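Local coordinates for protein glycosyl hydrolase (Rhizobium leguminosarum bv. trifolii, PDB 5NDX) that is a family 39 glycosyl hydrolase, the bacterial orthologue of human alpha-L-iduronidase, and probably cleaves alpha-L-iduronic acid from glycosides, at residues I565-L570 against Y602-R607; L554-G559 against A584-T589; S421-V426 against D511-L516. The protein carries 2 engineered substitutions. All blocks are in the same frame, centred on the assembly; numbering follows the deposited sequence.

In the fold
From the N terminus the chain first builds the catalytic TIM barrel, while strand 4-10 already belongs to the beta-sandwich that follows it. Interaction 3 comes first: 421-426 meets 511-516 across 84 intervening residues and joins strand 508-516 to strand 422-431, neighbour of 4-10. Interactions 1 and 2 lie further on, in the C-terminal fibronectin type III-like domain. Their segments alternate, so the two loops cross: 554-559 meets loop 584-589, closing 24 residues, and 565-570 pairs with 602-607, closing 31. Their centres are about 7 Å apart and they touch; interaction 1 unites strands of one sheet, interaction 2 lines the side facing the barrel. The centre of interaction 3 lies about 32 and 30 Å from theirs.

Interaction 1 of 3, residues I565-L570 against Y602-R607; sequences IFYDVL and YAVCAR. Unlike the reference sequence in segment 602-607: R607 (reference His). With SO4 (sulfate ion), chain G.
The R607 guanidinium takes its anionic partners at its edge, near its plane: NE faces D568 OD2 at 3.3 Å in a weak, bent hydrogen bond that is part of a salt bridge, while NH1 and NH2 grip two oxygens of a sulfate ion, NH2 reaching O3 at 2.6 Å. The carboxylate is turned 51° from the guanidinium plane. The F566 ring has R607 O at its edge, and the Y567 ring is set obliquely to A606, with CE1 3.8 Å from A606 CB. These groups decorate an antiparallel pair of neighbouring strands in the fibronectin type III-like C-terminal domain. Pairs F566-R607, D568-C605 and L570-A603 are hydrogen-bonded both ways; L570 N to A603 O, at 2.7 Å, is almost straight. Between them the non-hydrogen-bonded pairs Y567-A606 and V569-V604 face the opposite sheet, where strand 549-557 lies. With its CG placed opposite the carbonyl carbon (chi1 -57°), the aromatic ring of Y567 forms a T-shaped pair with W556. With an alanine here, A606 CB and the W556 ring would probably lose this partner, opening a gap between the two sheets. At the other end of the pair the Y602 ring is set obliquely to V569 CG1, and its OH is hydrogen-bonded to H593 ND1, which helps to fix the ring of this buried residue. The sulfate, probably from the crystallisation liquor, and D568 both help to balance the charge of R607, a position that is histidine in the reference sequence. On the same sheet face the C605-C617 disulfide tethers the strand, and L570 CD1 presses tightly against C605 SG at 3.3 Å.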
loop_
_atom_site.group_PDB
_atom_site.type_symbol
_atom_site.label_atom_id
_atom_site.label_comp_id
_atom_site.label_asym_id
_atom_site.label_seq_id
_atom_site.Cartn_x
_atom_site.Cartn_y
_atom_site.Cartn_z
ATOM N N ILE A 565 5.953 -0.007 18.259
ATOM C CA ILE A 565 7.402 -0.128 18.224
ATOM C C ILE A 565 8.018 0.829 17.217
ATOM O O ILE A 565 7.565 0.900 16.070
ATOM C CB ILE A 565 7.830 -1.556 17.856
ATOM C CG1 ILE A 565 7.203 -2.563 18.829
ATOM C CG2 ILE A 565 9.351 -1.682 17.921
ATOM C CD1 ILE A 565 7.572 -2.391 20.326
ATOM N N PHE A 566 9.038 1.551 17.663
ATOM C CA PHE A 566 9.786 2.505 16.872
ATOM C C PHE A 566 11.264 2.116 16.779
ATOM O O PHE A 566 11.825 1.607 17.749
ATOM C CB PHE A 566 9.692 3.864 17.571
ATOM C CG PHE A 566 8.290 4.342 17.709
ATOM C CD1 PHE A 566 7.542 4.018 18.810
ATOM C CD2 PHE A 566 7.704 5.072 16.682
ATOM C CE1 PHE A 566 6.245 4.466 18.930
ATOM C CE2 PHE A 566 6.403 5.525 16.810
ATOM C CZ PHE A 566 5.676 5.205 17.926
ATOM N N TYR A 567 11.904 2.367 15.646
ATOM C CA TYR A 567 13.306 1.957 15.433
ATOM C C TYR A 567 14.205 3.185 15.361
ATOM O O TYR A 567 13.803 4.268 14.864
ATOM C CB TYR A 567 13.458 1.077 14.180
ATOM C CG TYR A 567 12.590 -0.133 14.227
ATOM C CD1 TYR A 567 12.994 -1.296 14.889
ATOM C CD2 TYR A 567 11.306 -0.102 13.716
ATOM C CE1 TYR A 567 12.133 -2.402 14.987
ATOM C CE2 TYR A 567 10.450 -1.197 13.805
ATOM C CZ TYR A 567 10.878 -2.369 14.439
ATOM O OH TYR A 567 9.991 -3.437 14.522
ATOM N N ASP A 568 15.398 3.025 15.918
ATOM C CA ASP A 568 16.516 3.938 15.712
ATOM C C ASP A 568 17.570 3.198 14.911
ATOM O O ASP A 568 17.725 1.974 15.028
ATOM C CB ASP A 568 17.129 4.282 17.053
ATOM C CG ASP A 568 16.183 5.081 17.947
ATOM O OD1 ASP A 568 15.296 5.814 17.445
ATOM O OD2 ASP A 568 16.332 4.941 19.168
ATOM N N VAL A 569 18.287 3.955 14.111
ATOM C CA VAL A 569 19.407 3.473 13.355
ATOM C C VAL A 569 20.620 4.161 13.903
ATOM O O VAL A 569 20.623 5.394 14.049
ATOM C CB VAL A 569 19.280 3.784 11.870
ATOM C CG1 VAL A 569 20.538 3.331 11.140
ATOM C CG2 VAL A 569 18.076 3.079 11.295
ATOM N N LEU A 570 21.635 3.367 14.221
ATOM C CA LEU A 570 22.901 3.881 14.732
ATOM C C LEU A 570 24.081 3.482 13.860
ATOM O O LEU A 570 24.020 2.546 13.075
ATOM C CB LEU A 570 23.146 3.390 16.140
ATOM C CG LEU A 570 22.070 3.739 17.154
ATOM C CD1 LEU A 570 21.166 2.562 17.317
ATOM C CD2 LEU A 570 22.711 4.014 18.503
ATOM N N TYR A 602 26.511 -0.434 10.931
ATOM C CA TYR A 602 25.129 -0.057 11.243
ATOM C C TYR A 602 24.597 -0.922 12.370
ATOM O O TYR A 602 24.999 -2.056 12.500
ATOM C CB TYR A 602 24.253 -0.197 9.994
ATOM C CG TYR A 602 24.514 0.888 8.980
ATOM C CD1 TYR A 602 24.098 2.206 9.216
ATOM C CD2 TYR A 602 25.190 0.613 7.801
ATOM C CE1 TYR A 602 24.339 3.217 8.297
ATOM C CE2 TYR A 602 25.425 1.610 6.856
ATOM C CZ TYR A 602 25.014 2.903 7.126
ATOM O OH TYR A 602 25.278 3.860 6.218
ATOM N N ALA A 603 23.757 -0.347 13.216
ATOM C CA ALA A 603 22.978 -1.076 14.226
ATOM C C ALA A 603 21.525 -0.528 14.223
ATOM O O ALA A 603 21.325 0.667 13.992
ATOM C CB ALA A 603 23.589 -0.907 15.612
ATOM N N VAL A 604 20.538 -1.408 14.394
ATOM C CA VAL A 604 19.147 -1.016 14.519
ATOM C C VAL A 604 18.625 -1.503 15.872
ATOM O O VAL A 604 18.837 -2.672 16.203
ATOM C CB VAL A 604 18.316 -1.567 13.341
ATOM C CG1 VAL A 604 16.878 -1.136 13.484
ATOM C CG2 VAL A 604 18.846 -1.026 12.028
ATOM N N CYS A 605 18.004 -0.600 16.651
ATOM C CA CYS A 605 17.396 -0.888 17.949
ATOM C C CYS A 605 15.895 -0.704 17.845
ATOM O O CYS A 605 15.445 0.192 17.149
ATOM C CB CYS A 605 17.944 0.082 19.017
ATOM S SG CYS A 605 19.784 0.046 19.027
ATOM N N ALA A 606 15.122 -1.526 18.543
ATOM C CA ALA A 606 13.707 -1.287 18.717
ATOM C C ALA A 606 13.512 -0.569 20.034
ATOM O O ALA A 606 14.309 -0.773 20.960
ATOM C CB ALA A 606 12.908 -2.568 18.664
ATOM N N ARG A 607 12.524 0.337 20.068
ATOM C CA ARG A 607 12.102 1.066 21.262
ATOM C C ARG A 607 10.598 0.949 21.412
ATOM O O ARG A 607 9.870 1.136 20.443
ATOM C CB ARG A 607 12.467 2.530 21.197
ATOM C CG ARG A 607 13.885 2.809 21.621
ATOM C CD ARG A 607 14.055 4.215 22.184
ATOM N NE ARG A 607 15.492 4.408 22.350
ATOM C CZ ARG A 607 16.195 4.055 23.421
ATOM N NH1 ARG A 607 15.603 3.552 24.497
ATOM N NH2 ARG A 607 17.516 4.235 23.431
HETATM S S SO4 G . 19.146 3.278 26.249
HETATM O O1 SO4 G . 19.391 3.951 27.551
HETATM O O2 SO4 G . 17.725 2.876 26.166
HETATM O O3 SO4 G . 19.468 4.213 25.146
HETATM O O4 SO4 G . 20.002 2.074 26.135
#

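Interaction 2 of 3, residues L554-G559 against A584-T589; sequences LFWAAG and APLIST
T589 sits over one face of the W556 indole with its backbone and CB. Its carbonyl carbon lies 3.5 Å above the ring plane near the centre, and its CB makes a CH-pi contact with the five-membered ring, 3.6 Å from the centroid and 15° off the normal. At the indole's edge L586 CD1 touches CH2 at 4.0 Å, the two side chains crossing at about a right angle. Two hydrogen bonds complete this shell: W556 N to T589 O at 3.2 Å, and T589 OG1 to W556 O at 2.8 Å. The indole folds back over T589 because W556 CG stands between its own N and carbonyl carbon (chi1 65°), and T589 OG1 takes the same kind of position (chi1 64°), which directs it at the carbonyl. Further out, S588 OG binds E370 OE1 and G47 shares a backbone bond with T589, holding the loop to the catalytic domain, while the F555 ring meets that of H88 and joins the strand to it. R89 NH2 also donates to W556 O. Two donors thus satisfy this carbonyl beside a buried aromatic face, and the guanidinium charge would probably polarise it.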
loop_
_atom_site.group_PDB
_atom_site.type_symbol
_atom_site.label_atom_id
_atom_site.label_comp_id
_atom_site.label_asym_id
_atom_site.label_seq_id
_atom_site.Cartn_x
_atom_site.Cartn_y
_atom_site.Cartn_z
ATOM N N LEU A 554 18.939 0.612 4.326
ATOM C CA LEU A 554 18.792 -0.448 5.314
ATOM C C LEU A 554 17.361 -0.982 5.262
ATOM O O LEU A 554 16.378 -0.191 5.134
ATOM C CB LEU A 554 19.088 0.082 6.715
ATOM C CG LEU A 554 20.529 0.291 7.169
ATOM C CD1 LEU A 554 21.242 1.274 6.263
ATOM C CD2 LEU A 554 20.607 0.800 8.609
ATOM N N PHE A 555 17.231 -2.295 5.390
ATOM C CA PHE A 555 15.942 -3.012 5.427
ATOM C C PHE A 555 16.089 -4.093 6.493
ATOM O O PHE A 555 17.136 -4.705 6.576
ATOM C CB PHE A 555 15.660 -3.651 4.061
ATOM C CG PHE A 555 14.384 -4.439 4.000
ATOM C CD1 PHE A 555 13.128 -3.802 4.187
ATOM C CD2 PHE A 555 14.400 -5.831 3.690
ATOM C CE1 PHE A 555 11.921 -4.521 4.056
ATOM C CE2 PHE A 555 13.201 -6.566 3.598
ATOM C CZ PHE A 555 11.950 -5.908 3.776
ATOM N N TRP A 556 15.056 -4.309 7.304
ATOM C CA TRP A 556 15.087 -5.285 8.376
ATOM C C TRP A 556 13.684 -5.765 8.649
ATOM O O TRP A 556 12.761 -5.380 7.934
ATOM C CB TRP A 556 15.776 -4.712 9.619
ATOM C CG TRP A 556 15.122 -3.586 10.282
ATOM C CD1 TRP A 556 14.250 -3.635 11.311
ATOM C CD2 TRP A 556 15.352 -2.206 10.010
ATOM N NE1 TRP A 556 13.902 -2.369 11.690
ATOM C CE2 TRP A 556 14.565 -1.470 10.909
ATOM C CE3 TRP A 556 16.123 -1.523 9.065
ATOM C CZ2 TRP A 556 14.502 -0.075 10.888
ATOM C CZ3 TRP A 556 16.112 -0.111 9.086
ATOM C CH2 TRP A 556 15.286 0.585 9.998
ATOM N N ALA A 557 13.505 -6.605 9.659
ATOM C CA ALA A 557 12.203 -7.129 10.044
ATOM C C ALA A 557 12.019 -6.849 11.513
ATOM O O ALA A 557 12.995 -6.762 12.247
ATOM C CB ALA A 557 12.151 -8.670 9.774
ATOM N N ALA A 558 10.773 -6.681 11.940
ATOM C CA ALA A 558 10.422 -6.545 13.356
ATOM C C ALA A 558 10.728 -7.882 14.080
ATOM O O ALA A 558 10.566 -8.938 13.494
ATOM C CB ALA A 558 8.905 -6.209 13.506
ATOM N N GLY A 559 11.163 -7.807 15.330
ATOM C CA GLY A 559 11.464 -8.975 16.129
ATOM C C GLY A 559 10.197 -9.701 16.511
ATOM O O GLY A 559 10.211 -10.915 16.736
ATOM N N ALA A 584 13.919 11.059 12.942
ATOM C CA ALA A 584 12.630 10.737 13.550
ATOM C C ALA A 584 12.590 9.244 13.887
ATOM O O ALA A 584 13.186 8.457 13.179
ATOM C CB ALA A 584 11.533 11.070 12.565
ATOM N N PRO A 585 11.897 8.858 14.966
ATOM C CA PRO A 585 11.563 7.457 15.250
ATOM C C PRO A 585 10.821 6.788 14.100
ATOM O O PRO A 585 9.885 7.375 13.532
ATOM C CB PRO A 585 10.627 7.563 16.457
ATOM C CG PRO A 585 11.008 8.845 17.100
ATOM C CD PRO A 585 11.305 9.758 15.968
ATOM N N LEU A 586 11.260 5.599 13.724
ATOM C CA LEU A 586 10.772 4.983 12.513
ATOM C C LEU A 586 9.742 3.983 12.902
ATOM O O LEU A 586 10.034 3.074 13.701
ATOM C CB LEU A 586 11.900 4.274 11.794
ATOM C CG LEU A 586 13.021 5.187 11.305
ATOM C CD1 LEU A 586 14.278 4.359 11.038
ATOM C CD2 LEU A 586 12.541 5.972 10.059
ATOM N N ILE A 587 8.561 4.040 12.322
ATOM C CA ILE A 587 7.644 2.905 12.515
ATOM C C ILE A 587 7.769 1.772 11.470
ATOM O O ILE A 587 7.257 0.675 11.712
ATOM C CB ILE A 587 6.170 3.299 12.660
ATOM C CG1 ILE A 587 5.684 3.973 11.407
ATOM C CG2 ILE A 587 5.968 4.192 13.866
ATOM C CD1 ILE A 587 4.208 4.307 11.512
ATOM N N SER A 588 8.398 2.050 10.337
ATOM C CA SER A 588 8.641 1.051 9.308
ATOM C C SER A 588 10.090 0.593 9.399
ATOM O O SER A 588 10.951 1.322 9.864
ATOM C CB SER A 588 8.347 1.634 7.873
ATOM O OG SER A 588 6.912 1.679 7.658
ATOM N N THR A 589 10.349 -0.602 8.906
ATOM C CA THR A 589 11.641 -1.245 9.051
ATOM C C THR A 589 12.512 -1.008 7.849
ATOM O O THR A 589 12.964 -1.939 7.216
ATOM C CB THR A 589 11.434 -2.743 9.268
ATOM O OG1 THR A 589 10.825 -3.302 8.106
ATOM C CG2 THR A 589 10.561 -2.967 10.482
#

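Interaction 3 of 3, residues S421-V426 against D511-L516; sequences SGRTAV and DLDVPL
R423 and D513 cross obliquely, yet their flat ends are nearly coplanar, the guanidinium and carboxylate planes only 15° apart. The salt bridge runs edge-on: R423 NH1 donates to the syn lone pair of D513 OD2 at 2.6 Å, though the angle at the hydrogen is a bent 136°. The bend in the arginine chain at chi3 (82°) turns the guanidinium across to the neighbouring strand, where NH1 meets the acid. P515 CG flanks the same group, 3.8 Å from R423 NH1. The other carboxylate oxygen, D513 OD1, takes a hydrogen bond from a water at 2.6 Å, and that water also donates weakly to T424 O, tying the acid to the partner strand.

On the opposite face of the sheet the contact is mainly apolar: V426 and V514 cross obliquely with their CG2 atoms 3.9 Å apart. L512 and V514 go on to pack against L411 and H413 of strand 407-413. Between the two faces the backbones bond in antiparallel register, T424 with V514 and V426 with L512 in each direction, V426 N to L512 O at 3.0 Å. G422 adopts backbone angles that would jam a CB against the preceding carbonyl oxygen. Charged and watered on one face and largely apolar on the other, this is an amphipathic antiparallel pair, as is common at the edge of a beta-sandwich sheet, here ending in strand 508-516, the outermost in its sheet.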
loop_
_atom_site.group_PDB
_atom_site.type_symbol
_atom_site.label_atom_id
_atom_site.label_comp_id
_atom_site.label_asym_id
_atom_site.label_seq_id
_atom_site.Cartn_x
_atom_site.Cartn_y
_atom_site.Cartn_z
ATOM N N SER A 421 -10.402 23.711 3.880
ATOM C CA SER A 421 -9.524 23.746 5.037
ATOM C C SER A 421 -10.410 23.935 6.271
ATOM O O SER A 421 -11.602 24.122 6.171
ATOM C CB SER A 421 -8.511 24.884 4.930
ATOM O OG SER A 421 -9.207 26.138 4.876
ATOM N N GLY A 422 -9.810 24.001 7.433
ATOM C CA GLY A 422 -10.551 24.176 8.686
ATOM C C GLY A 422 -9.979 23.221 9.757
ATOM O O GLY A 422 -8.899 22.605 9.567
ATOM N N ARG A 423 -10.670 23.123 10.871
ATOM C CA ARG A 423 -10.276 22.264 11.978
ATOM C C ARG A 423 -11.444 22.079 12.902
ATOM O O ARG A 423 -12.308 22.952 12.930
ATOM C CB ARG A 423 -9.006 22.761 12.694
ATOM C CG ARG A 423 -9.060 24.080 13.415
ATOM C CD ARG A 423 -7.715 24.271 14.132
ATOM N NE ARG A 423 -6.768 24.775 13.176
ATOM C CZ ARG A 423 -5.589 24.286 12.826
ATOM N NH1 ARG A 423 -5.015 23.238 13.349
ATOM N NH2 ARG A 423 -4.935 24.951 11.895
ATOM N N THR A 424 -11.527 20.911 13.553
ATOM C CA THR A 424 -12.461 20.694 14.628
ATOM C C THR A 424 -11.675 20.255 15.856
ATOM O O THR A 424 -10.546 19.772 15.764
ATOM C CB THR A 424 -13.392 19.452 14.538
ATOM O OG1 THR A 424 -13.135 18.564 13.459
ATOM C CG2 THR A 424 -14.702 19.755 14.662
ATOM N N ALA A 425 -12.363 20.279 16.978
ATOM C CA ALA A 425 -11.834 19.817 18.245
ATOM C C ALA A 425 -12.445 18.459 18.578
ATOM O O ALA A 425 -13.660 18.282 18.427
ATOM C CB ALA A 425 -12.158 20.840 19.306
ATOM N N VAL A 426 -11.599 17.508 18.993
ATOM C CA VAL A 426 -12.058 16.224 19.465
ATOM C C VAL A 426 -11.483 15.966 20.857
ATOM O O VAL A 426 -10.254 16.148 21.110
ATOM C CB VAL A 426 -11.667 15.079 18.506
ATOM C CG1 VAL A 426 -11.954 13.716 19.070
ATOM C CG2 VAL A 426 -12.377 15.247 17.169
ATOM N N ASP A 511 -7.110 15.577 24.285
ATOM C CA ASP A 511 -7.674 16.585 23.393
ATOM C C ASP A 511 -6.887 16.557 22.105
ATOM O O ASP A 511 -5.667 16.478 22.131
ATOM C CB ASP A 511 -7.620 17.960 23.987
ATOM C CG ASP A 511 -8.690 18.183 25.100
ATOM O OD1 ASP A 511 -9.835 17.678 24.990
ATOM O OD2 ASP A 511 -8.371 18.891 26.079
ATOM N N LEU A 512 -7.594 16.605 20.983
ATOM C CA LEU A 512 -6.949 16.675 19.700
ATOM C C LEU A 512 -7.506 17.855 18.931
ATOM O O LEU A 512 -8.698 18.075 18.875
ATOM C CB LEU A 512 -7.227 15.405 18.925
ATOM C CG LEU A 512 -6.738 14.083 19.504
ATOM C CD1 LEU A 512 -7.404 12.930 18.787
ATOM C CD2 LEU A 512 -5.234 14.013 19.318
ATOM N N ASP A 513 -6.603 18.587 18.323
ATOM C CA ASP A 513 -6.914 19.590 17.308
ATOM C C ASP A 513 -6.816 18.865 15.983
ATOM O O ASP A 513 -5.774 18.266 15.676
ATOM C CB ASP A 513 -5.902 20.719 17.400
ATOM C CG ASP A 513 -5.947 21.618 16.180
ATOM O OD1 ASP A 513 -6.968 22.364 16.054
ATOM O OD2 ASP A 513 -4.997 21.484 15.326
ATOM N N VAL A 514 -7.889 18.876 15.205
ATOM C CA VAL A 514 -8.023 17.983 14.067
ATOM C C VAL A 514 -8.204 18.814 12.780
ATOM O O VAL A 514 -9.301 19.147 12.432
ATOM C CB VAL A 514 -9.198 17.030 14.275
ATOM C CG1 VAL A 514 -9.345 16.094 13.122
ATOM C CG2 VAL A 514 -9.009 16.221 15.549
ATOM N N PRO A 515 -7.104 19.116 12.071
ATOM C CA PRO A 515 -7.253 19.856 10.813
ATOM C C PRO A 515 -7.958 19.088 9.721
ATOM O O PRO A 515 -7.954 17.870 9.723
ATOM C CB PRO A 515 -5.811 20.140 10.379
ATOM C CG PRO A 515 -4.964 19.890 11.595
ATOM C CD PRO A 515 -5.700 18.861 12.411
ATOM N N LEU A 516 -8.583 19.841 8.824
ATOM C CA LEU A 516 -9.118 19.339 7.576
ATOM C C LEU A 516 -8.148 19.779 6.470
ATOM O O LEU A 516 -7.972 20.987 6.257
ATOM C CB LEU A 516 -10.508 19.900 7.322
ATOM C CG LEU A 516 -11.136 19.570 5.963
ATOM C CD1 LEU A 516 -11.417 18.101 5.935
ATOM C CD2 LEU A 516 -12.440 20.378 5.777
HETATM O O HOH W 1 -9.208 22.150 17.333
#